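Local coordinates for protein chorismatase (Streptomyces hygroscopicus, PDB 4BPS) that hydrolyses chorismate to pyruvate and a dihydroxycyclohexadiene carboxylic acid, a step in the biosynthesis of the immunosuppressants FK506 and FK520, at residues A117-V122 and I189-L194; L134-N139 and A178-G183; T260-V265 and L335-E340. All coordinates share one frame; numbering follows the deposited sequence.

Contact 1. Residues A117-V122 and I189-L194; sequences ALYTNV and ITCVFL
Val122 and Phe193 meet where helix 112-129 packs on strand 189-196, a helix-on-sheet layer of the YjgF-like N-terminal part of chorismatase. The axes of 117-122 and 189-194 approach to 10.3 Å at an angle of 18°, and no hydrogen bond crosses between them. From CB, Val122 sends CG1 anti to its own backbone N (chi1 170°), which carries this methyl over the centre of the Phe193 ring, 3.8 Å from the centroid and 10° off the ring normal, a CH-pi contact. Its other branch, CG2, stands over the same face, out beyond Phe193 CE1 and 3.8 Å from that atom. One turn earlier Leu118 points at the strand and rests its CD2 methyl against Cys191 CB at 3.7 Å. Tyr119 sets off along the flank of the helix, but its phenol reaches the same cysteine in an oblique sulfur-aromatic contact, SG 4.6 Å from the ring centroid. Ile189, also turned toward the helix, touches Phe158 of helix 154-169. The interface is buried, and the Tyr119 side chain lies about 4 Å from that of the substrate-binding Arg162. Tyr119 OH is satisfied by a hydrogen bond to Asn139 OD1 and lies 3.7 Å from Cys191 SG.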
loop_
_atom_site.group_PDB
_atom_site.type_symbol
_atom_site.label_atom_id
_atom_site.label_comp_id
_atom_site.label_asym_id
_atom_site.label_seq_id
_atom_site.Cartn_x
_atom_site.Cartn_y
_atom_site.Cartn_z
ATOM N N ALA A 117 5.717 -16.048 -7.816
ATOM C CA ALA A 117 5.379 -15.965 -9.231
ATOM C C ALA A 117 4.698 -14.626 -9.567
ATOM O O ALA A 117 4.997 -14.004 -10.581
ATOM C CB ALA A 117 4.512 -17.143 -9.647
ATOM N N LEU A 118 3.791 -14.186 -8.703
ATOM C CA LEU A 118 3.092 -12.934 -8.891
ATOM C C LEU A 118 4.089 -11.779 -8.900
ATOM O O LEU A 118 4.080 -10.951 -9.817
ATOM C CB LEU A 118 2.054 -12.801 -7.763
ATOM C CG LEU A 118 1.198 -11.545 -7.781
ATOM C CD1 LEU A 118 -0.150 -11.799 -7.098
ATOM C CD2 LEU A 118 1.926 -10.387 -7.101
ATOM N N TYR A 119 4.972 -11.725 -7.906
ATOM C CA TYR A 119 5.959 -10.647 -7.877
ATOM C C TYR A 119 6.948 -10.747 -9.038
ATOM O O TYR A 119 7.344 -9.734 -9.591
ATOM C CB TYR A 119 6.688 -10.578 -6.515
ATOM C CG TYR A 119 6.030 -9.582 -5.582
ATOM C CD1 TYR A 119 6.399 -8.254 -5.613
ATOM C CD2 TYR A 119 5.012 -9.964 -4.722
ATOM C CE1 TYR A 119 5.762 -7.303 -4.820
ATOM C CE2 TYR A 119 4.366 -9.021 -3.934
ATOM C CZ TYR A 119 4.754 -7.692 -3.975
ATOM O OH TYR A 119 4.116 -6.730 -3.214
ATOM N N THR A 120 7.332 -11.966 -9.423
ATOM C CA THR A 120 8.158 -12.118 -10.626
ATOM C C THR A 120 7.481 -11.457 -11.819
ATOM O O THR A 120 8.112 -10.757 -12.605
ATOM C CB THR A 120 8.425 -13.589 -10.925
ATOM O OG1 THR A 120 9.321 -14.135 -9.946
ATOM C CG2 THR A 120 9.066 -13.765 -12.306
ATOM N N ASN A 121 6.187 -11.701 -11.948
ATOM C CA ASN A 121 5.446 -11.160 -13.075
ATOM C C ASN A 121 5.360 -9.626 -12.996
ATOM O O ASN A 121 5.471 -8.950 -14.024
ATOM C CB ASN A 121 4.058 -11.791 -13.173
ATOM C CG ASN A 121 4.129 -13.243 -13.609
ATOM O OD1 ASN A 121 5.104 -13.653 -14.235
ATOM N ND2 ASN A 121 3.137 -14.028 -13.245
ATOM N N VAL A 122 5.205 -9.077 -11.792
ATOM C CA VAL A 122 5.232 -7.623 -11.614
ATOM C C VAL A 122 6.590 -7.033 -12.018
ATOM O O VAL A 122 6.659 -6.061 -12.803
ATOM C CB VAL A 122 4.860 -7.243 -10.174
ATOM C CG1 VAL A 122 5.116 -5.766 -9.898
ATOM C CG2 VAL A 122 3.399 -7.593 -9.873
ATOM N N ILE A 189 -4.526 -13.392 -2.270
ATOM C CA ILE A 189 -3.602 -12.276 -2.131
ATOM C C ILE A 189 -3.713 -11.389 -3.365
ATOM O O ILE A 189 -3.563 -11.859 -4.484
ATOM C CB ILE A 189 -2.166 -12.735 -1.909
ATOM C CG1 ILE A 189 -2.072 -13.577 -0.619
ATOM C CG2 ILE A 189 -1.225 -11.520 -1.832
ATOM C CD1 ILE A 189 -0.690 -14.049 -0.251
ATOM N N THR A 190 -3.960 -10.095 -3.129
ATOM C CA THR A 190 -4.061 -9.092 -4.183
ATOM C C THR A 190 -2.906 -8.106 -4.022
ATOM O O THR A 190 -2.664 -7.609 -2.920
ATOM C CB THR A 190 -5.394 -8.348 -4.092
ATOM O OG1 THR A 190 -6.479 -9.272 -4.158
ATOM C CG2 THR A 190 -5.571 -7.319 -5.204
ATOM N N CYS A 191 -2.241 -7.823 -5.139
ATOM C CA CYS A 191 -1.150 -6.859 -5.196
ATOM C C CYS A 191 -1.509 -5.713 -6.143
ATOM O O CYS A 191 -1.954 -5.935 -7.280
ATOM C CB CYS A 191 0.127 -7.543 -5.679
ATOM S SG CYS A 191 1.561 -6.439 -5.907
ATOM N N VAL A 192 -1.342 -4.488 -5.638
ATOM C CA VAL A 192 -1.549 -3.279 -6.416
ATOM C C VAL A 192 -0.221 -2.550 -6.451
ATOM O O VAL A 192 0.477 -2.521 -5.440
ATOM C CB VAL A 192 -2.632 -2.389 -5.741
ATOM C CG1 VAL A 192 -2.908 -1.124 -6.537
ATOM C CG2 VAL A 192 -3.904 -3.172 -5.479
ATOM N N PHE A 193 0.127 -1.918 -7.571
ATOM C CA PHE A 193 1.387 -1.187 -7.606
ATOM C C PHE A 193 1.347 0.004 -8.550
ATOM O O PHE A 193 0.574 0.033 -9.536
ATOM C CB PHE A 193 2.574 -2.104 -7.977
ATOM C CG PHE A 193 2.479 -2.680 -9.361
ATOM C CD1 PHE A 193 1.755 -3.849 -9.591
ATOM C CD2 PHE A 193 3.103 -2.053 -10.435
ATOM C CE1 PHE A 193 1.652 -4.375 -10.866
ATOM C CE2 PHE A 193 3.006 -2.577 -11.709
ATOM C CZ PHE A 193 2.271 -3.741 -11.919
ATOM N N LEU A 194 2.173 0.987 -8.211
ATOM C CA LEU A 194 2.490 2.114 -9.073
ATOM C C LEU A 194 3.974 2.047 -9.422
ATOM O O LEU A 194 4.795 1.671 -8.579
ATOM C CB LEU A 194 2.239 3.428 -8.332
ATOM C CG LEU A 194 0.776 3.806 -8.136
ATOM C CD1 LEU A 194 0.654 4.863 -7.039
ATOM C CD2 LEU A 194 0.174 4.329 -9.442
#

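Contact 2. Residues L134-N139 and A178-G183; sequences LARTWN and AATGIG. With 3EB (3-(2-carboxyethyl)benzoic acid), chain B.
Arg136 and Thr180 meet on one face of a parallel strand pair, the two strands of a beta-alpha-beta unit whose crossover is helix 154-169. Among the backbone bonds, Thr137 N donates to Ala178 O at 2.9 Å and Ile182 N to Asn139 O, whereas the bond from Thr180 N to Thr137 O is weak. The side chains add further bonds. Arg136, its chain bent at chi2 (-63°), uses NH2 twice in the guanidinium plane, across to Thr180 OG1 at 2.9 Å and back to Thr137 O of its own strand at 2.8 Å. Both bonds fix the rotation of the guanidinium, and Glu340 takes up Thr180 OG1 as well as Trp138 NE1. Within strand 133-142, Arg136 NH2 sits 3.3 Å above the Trp138 ring plane, offset toward its rim, with Trp138 NE1 over a guanidinium face. On the other face of the sheet lies the ligand: Asn139, Ala179 and Gly181 line the pocket of 3-(2-carboxyethyl)benzoic acid, and a side chain at Gly181 would collide with the carboxylate carbon CAL. Thr180 O is gripped twice, Asn139 N (2.8 Å) and Asn139 ND2 (3.0 Å) reaching it from opposite faces of its carbonyl plane.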
loop_
_atom_site.group_PDB
_atom_site.type_symbol
_atom_site.label_atom_id
_atom_site.label_comp_id
_atom_site.label_asym_id
_atom_site.label_seq_id
_atom_site.Cartn_x
_atom_site.Cartn_y
_atom_site.Cartn_z
ATOM N N LEU A 134 9.652 1.087 -9.086
ATOM C CA LEU A 134 8.426 0.928 -8.316
ATOM C C LEU A 134 8.282 2.075 -7.316
ATOM O O LEU A 134 9.254 2.481 -6.685
ATOM C CB LEU A 134 8.415 -0.402 -7.560
ATOM C CG LEU A 134 8.188 -1.632 -8.418
ATOM C CD1 LEU A 134 8.505 -2.879 -7.589
ATOM C CD2 LEU A 134 6.732 -1.699 -8.890
ATOM N N ALA A 135 7.058 2.573 -7.192
ATOM C CA ALA A 135 6.753 3.747 -6.381
ATOM C C ALA A 135 5.904 3.450 -5.153
ATOM O O ALA A 135 5.950 4.207 -4.185
ATOM C CB ALA A 135 6.016 4.786 -7.224
ATOM N N ARG A 136 5.087 2.401 -5.219
ATOM C CA ARG A 136 4.175 2.092 -4.129
ATOM C C ARG A 136 3.635 0.699 -4.386
ATOM O O ARG A 136 3.295 0.394 -5.540
ATOM C CB ARG A 136 3.014 3.097 -4.072
ATOM C CG ARG A 136 2.656 3.596 -2.703
ATOM C CD ARG A 136 2.146 2.522 -1.739
ATOM N NE ARG A 136 1.655 3.099 -0.486
ATOM C CZ ARG A 136 1.179 2.344 0.491
ATOM N NH1 ARG A 136 0.714 2.899 1.601
ATOM N NH2 ARG A 136 1.189 1.035 0.357
ATOM N N THR A 137 3.552 -0.152 -3.372
ATOM C CA THR A 137 2.900 -1.435 -3.505
ATOM C C THR A 137 1.888 -1.612 -2.380
ATOM O O THR A 137 2.040 -1.052 -1.292
ATOM C CB THR A 137 3.908 -2.616 -3.452
ATOM O OG1 THR A 137 4.550 -2.648 -2.173
ATOM C CG2 THR A 137 4.930 -2.526 -4.565
ATOM N N TRP A 138 0.863 -2.431 -2.649
ATOM C CA TRP A 138 -0.086 -2.831 -1.611
ATOM C C TRP A 138 -0.311 -4.328 -1.747
ATOM O O TRP A 138 -0.414 -4.850 -2.860
ATOM C CB TRP A 138 -1.435 -2.152 -1.773
ATOM C CG TRP A 138 -1.494 -0.661 -1.563
ATOM C CD1 TRP A 138 -1.953 -0.019 -0.451
ATOM C CD2 TRP A 138 -1.144 0.376 -2.521
ATOM N NE1 TRP A 138 -1.929 1.346 -0.655
ATOM C CE2 TRP A 138 -1.427 1.615 -1.902
ATOM C CE3 TRP A 138 -0.644 0.375 -3.828
ATOM C CZ2 TRP A 138 -1.233 2.845 -2.549
ATOM C CZ3 TRP A 138 -0.450 1.594 -4.466
ATOM C CH2 TRP A 138 -0.753 2.812 -3.826
ATOM N N ASN A 139 -0.448 -4.986 -0.603
ATOM C CA ASN A 139 -0.720 -6.422 -0.528
ATOM C C ASN A 139 -1.891 -6.624 0.420
ATOM O O ASN A 139 -1.789 -6.336 1.616
ATOM C CB ASN A 139 0.501 -7.191 0.002
ATOM C CG ASN A 139 1.771 -6.839 -0.743
ATOM O OD1 ASN A 139 2.022 -7.367 -1.817
ATOM N ND2 ASN A 139 2.572 -5.916 -0.181
ATOM N N ALA A 178 7.403 2.316 -0.667
ATOM C CA ALA A 178 6.362 2.276 0.331
ATOM C C ALA A 178 5.428 1.091 0.056
ATOM O O ALA A 178 5.155 0.749 -1.112
ATOM C CB ALA A 178 5.577 3.583 0.289
ATOM N N ALA A 179 4.930 0.500 1.139
ATOM C CA ALA A 179 4.103 -0.697 1.035
ATOM C C ALA A 179 3.030 -0.755 2.103
ATOM O O ALA A 179 3.072 -0.031 3.114
ATOM C CB ALA A 179 4.988 -1.967 1.131
ATOM N N THR A 180 2.075 -1.638 1.853
ATOM C CA THR A 180 1.086 -2.092 2.824
ATOM C C THR A 180 1.026 -3.605 2.761
ATOM O O THR A 180 1.042 -4.167 1.661
ATOM C CB THR A 180 -0.278 -1.518 2.481
ATOM O OG1 THR A 180 -0.198 -0.100 2.638
ATOM C CG2 THR A 180 -1.402 -2.079 3.347
ATOM N N GLY A 181 0.962 -4.252 3.931
ATOM C CA GLY A 181 0.761 -5.693 4.052
ATOM C C GLY A 181 -0.347 -5.894 5.067
ATOM O O GLY A 181 -0.103 -5.834 6.274
ATOM N N ILE A 182 -1.574 -6.086 4.594
ATOM C CA ILE A 182 -2.735 -5.963 5.463
ATOM C C ILE A 182 -3.688 -7.113 5.180
ATOM O O ILE A 182 -3.636 -7.700 4.094
ATOM C CB ILE A 182 -3.402 -4.566 5.225
ATOM C CG1 ILE A 182 -4.238 -4.141 6.417
ATOM C CG2 ILE A 182 -4.212 -4.542 3.907
ATOM C CD1 ILE A 182 -3.387 -3.718 7.590
ATOM N N GLY A 183 -4.555 -7.444 6.138
ATOM C CA GLY A 183 -5.463 -8.568 5.967
ATOM C C GLY A 183 -6.622 -8.283 5.040
ATOM O O GLY A 183 -7.009 -7.140 4.778
HETATM C C 3EB B . 5.613 -3.146 10.129
HETATM O O 3EB B . 6.351 -4.122 9.955
HETATM C CA 3EB B . 4.117 -3.278 10.188
HETATM O OAB 3EB B . 4.705 -6.580 4.617
HETATM O OAD 3EB B . 4.279 -5.072 3.046
HETATM C CAE 3EB B . 3.709 -2.436 7.289
HETATM C CAF 3EB B . 3.835 -2.068 5.955
HETATM C CAG 3EB B . 3.766 -3.779 7.661
HETATM C CAH 3EB B . 4.006 -3.031 4.975
HETATM C CAL 3EB B . 4.358 -5.429 4.282
HETATM C CAM 3EB B . 3.959 -4.735 6.663
HETATM C CAN 3EB B . 4.099 -4.374 5.323
HETATM O OXT 3EB B . 6.075 -1.959 10.333
HETATM C C2 3EB B . 3.574 -4.230 9.101
#

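Contact 3. Residues T260-V265 and L335-E340; sequences TGQCEV and LLVEIE. With 3EB (3-(2-carboxyethyl)benzoic acid), chain B.
Gln262 and Leu336 cross at about a right angle where helix 259-274 packs against the start of strand 337-343, a helix-on-sheet contact at the strand that carries the catalytic Glu338. A chi2 of -167° keeps the glutamine chain straight and carries its amide to the loop ahead of the strand. There OE1 accepts from Leu336 N at 2.8 Å, the donor tilted 22° from the carbonyl plane, while Leu336 packs CB and CG over one face of the amide. A water gives a second hydrogen to OE1 and another to Val337 O, and NE2 bonds to the carbonyls of Asp334 and His255. A leucine in place of Gln262 would probably leave Leu336 N without its acceptor and the bridging water without one of its two anchors. Val337 points at the helix, its CG1 set between backbone N and carbonyl carbon (chi1 55°) and resting between Gln262 CB (3.8 Å) and Cys263 N. Ile339, on the same side, brings CD1 to Cys263 SG at 4.3 Å. Between them Glu338, the experimentally identified proton acceptor, turns its side chain from the helix into the ligand pocket. Its carboxylate atom OE2 stands 3.2 Å from CA of the bound 3-(2-carboxyethyl)benzoic acid.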
loop_
_atom_site.group_PDB
_atom_site.type_symbol
_atom_site.label_atom_id
_atom_site.label_comp_id
_atom_site.label_asym_id
_atom_site.label_seq_id
_atom_site.Cartn_x
_atom_site.Cartn_y
_atom_site.Cartn_z
ATOM N N THR A 260 -5.438 2.685 21.481
ATOM C CA THR A 260 -5.216 4.125 21.512
ATOM C C THR A 260 -3.713 4.429 21.458
ATOM O O THR A 260 -3.256 5.243 20.650
ATOM C CB THR A 260 -5.848 4.732 22.764
ATOM O OG1 THR A 260 -7.260 4.602 22.664
ATOM C CG2 THR A 260 -5.500 6.216 22.905
ATOM N N GLY A 261 -2.939 3.775 22.328
ATOM C CA GLY A 261 -1.505 3.981 22.338
ATOM C C GLY A 261 -0.836 3.577 21.028
ATOM O O GLY A 261 0.017 4.297 20.496
ATOM N N GLN A 262 -1.244 2.436 20.457
ATOM C CA GLN A 262 -0.700 2.038 19.160
ATOM C C GLN A 262 -1.037 3.063 18.094
ATOM O O GLN A 262 -0.198 3.368 17.242
ATOM C CB GLN A 262 -1.163 0.652 18.717
ATOM C CG GLN A 262 -0.563 -0.476 19.558
ATOM C CD GLN A 262 -0.768 -1.830 18.933
ATOM O OE1 GLN A 262 -1.189 -1.974 17.780
ATOM N NE2 GLN A 262 -0.466 -2.860 19.689
ATOM N N CYS A 263 -2.263 3.593 18.108
ATOM C CA CYS A 263 -2.665 4.557 17.084
ATOM C C CYS A 263 -1.836 5.854 17.243
ATOM O O CYS A 263 -1.386 6.437 16.245
ATOM C CB CYS A 263 -4.151 4.833 17.218
ATOM S SG CYS A 263 -4.836 5.787 15.829
ATOM N N GLU A 264 -1.627 6.289 18.496
ATOM C CA GLU A 264 -0.816 7.487 18.735
ATOM C C GLU A 264 0.621 7.288 18.229
ATOM O O GLU A 264 1.187 8.194 17.612
ATOM C CB GLU A 264 -0.826 7.851 20.213
ATOM C CG GLU A 264 -2.188 8.308 20.747
ATOM C CD GLU A 264 -2.588 9.731 20.359
ATOM O OE1 GLU A 264 -1.851 10.390 19.620
ATOM O OE2 GLU A 264 -3.670 10.182 20.787
ATOM N N VAL A 265 1.218 6.124 18.494
ATOM C CA VAL A 265 2.571 5.866 18.027
ATOM C C VAL A 265 2.622 5.724 16.504
ATOM O O VAL A 265 3.570 6.167 15.862
ATOM C CB VAL A 265 3.192 4.644 18.739
ATOM C CG1 VAL A 265 4.519 4.248 18.098
ATOM C CG2 VAL A 265 3.395 4.984 20.218
ATOM N N LEU A 335 -0.581 -6.337 16.506
ATOM C CA LEU A 335 -0.833 -5.003 15.980
ATOM C C LEU A 335 -2.330 -4.837 15.795
ATOM O O LEU A 335 -3.003 -5.711 15.234
ATOM C CB LEU A 335 -0.065 -4.765 14.677
ATOM C CG LEU A 335 1.464 -4.759 14.843
ATOM C CD1 LEU A 335 2.136 -4.716 13.474
ATOM C CD2 LEU A 335 1.945 -3.598 15.733
ATOM N N LEU A 336 -2.833 -3.696 16.256
ATOM C CA LEU A 336 -4.261 -3.462 16.379
ATOM C C LEU A 336 -4.798 -2.413 15.416
ATOM O O LEU A 336 -6.020 -2.269 15.261
ATOM C CB LEU A 336 -4.562 -3.007 17.812
ATOM C CG LEU A 336 -4.057 -3.958 18.905
ATOM C CD1 LEU A 336 -4.246 -3.344 20.281
ATOM C CD2 LEU A 336 -4.746 -5.302 18.804
ATOM N N VAL A 337 -3.888 -1.641 14.810
ATOM C CA VAL A 337 -4.262 -0.507 13.973
ATOM C C VAL A 337 -3.075 -0.136 13.102
ATOM O O VAL A 337 -1.916 -0.274 13.532
ATOM C CB VAL A 337 -4.689 0.698 14.852
ATOM C CG1 VAL A 337 -3.598 1.109 15.883
ATOM C CG2 VAL A 337 -5.109 1.903 13.975
ATOM N N GLU A 338 -3.336 0.318 11.875
ATOM C CA GLU A 338 -2.294 0.915 11.052
ATOM C C GLU A 338 -2.912 2.018 10.201
ATOM O O GLU A 338 -4.118 1.999 9.934
ATOM C CB GLU A 338 -1.676 -0.081 10.087
ATOM C CG GLU A 338 -0.762 -1.052 10.725
ATOM C CD GLU A 338 -0.053 -1.882 9.680
ATOM O OE1 GLU A 338 -0.635 -2.071 8.567
ATOM O OE2 GLU A 338 1.061 -2.354 9.931
ATOM N N ILE A 339 -2.078 2.955 9.762
ATOM C CA ILE A 339 -2.524 4.073 8.963
ATOM C C ILE A 339 -1.575 4.265 7.783
ATOM O O ILE A 339 -0.355 4.265 7.969
ATOM C CB ILE A 339 -2.563 5.370 9.793
ATOM C CG1 ILE A 339 -3.355 5.175 11.087
ATOM C CG2 ILE A 339 -3.154 6.517 8.976
ATOM C CD1 ILE A 339 -2.524 5.124 12.313
ATOM N N GLU A 340 -2.135 4.435 6.578
ATOM C CA GLU A 340 -1.370 4.842 5.413
ATOM C C GLU A 340 -1.965 6.149 4.880
ATOM O O GLU A 340 -3.089 6.525 5.211
ATOM C CB GLU A 340 -1.409 3.763 4.312
ATOM C CG GLU A 340 -2.784 3.527 3.733
ATOM C CD GLU A 340 -2.780 2.492 2.621
ATOM O OE1 GLU A 340 -2.462 1.317 2.894
ATOM O OE2 GLU A 340 -3.098 2.853 1.445
HETATM C C 3EB B . 5.613 -3.146 10.129
HETATM O O 3EB B . 6.351 -4.122 9.955
HETATM C CA 3EB B . 4.117 -3.278 10.188
HETATM O OAB 3EB B . 4.705 -6.580 4.617
HETATM O OAD 3EB B . 4.279 -5.072 3.046
HETATM C CAE 3EB B . 3.709 -2.436 7.289
HETATM C CAF 3EB B . 3.835 -2.068 5.955
HETATM C CAG 3EB B . 3.766 -3.779 7.661
HETATM C CAH 3EB B . 4.006 -3.031 4.975
HETATM C CAL 3EB B . 4.358 -5.429 4.282
HETATM C CAM 3EB B . 3.959 -4.735 6.663
HETATM C CAN 3EB B . 4.099 -4.374 5.323
HETATM O OXT 3EB B . 6.075 -1.959 10.333
HETATM C C2 3EB B . 3.574 -4.230 9.101
HETATM O O HOH W 1 -0.107 -0.805 15.453
#

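Overall arrangement
Contacts 1 and 2 share one sheet, in which strands 189-196 and 133-142 are neighbours, and their centres lie 10 Å apart. Tyr119 OH joins them through Asn139 OD1 at 2.6 Å, tying the helix of contact 1 to a residue of the ligand pocket. The strand of contact 3 belongs to another sheet, the centre of that contact about 17 Å from that of contact 2, yet the two touch: Glu340 OE1 meets Thr180 OG1 at 2.7 Å. Glu338 comes to the carboxyethyl chain of the ligand, while segment 178-183 lies along its benzoate end; Tyr155, Arg162, Tyr215 and Arg228 also hold it by hydrogen bonds. Contact 1 stays about 9 Å from contact 3 at the nearest atoms.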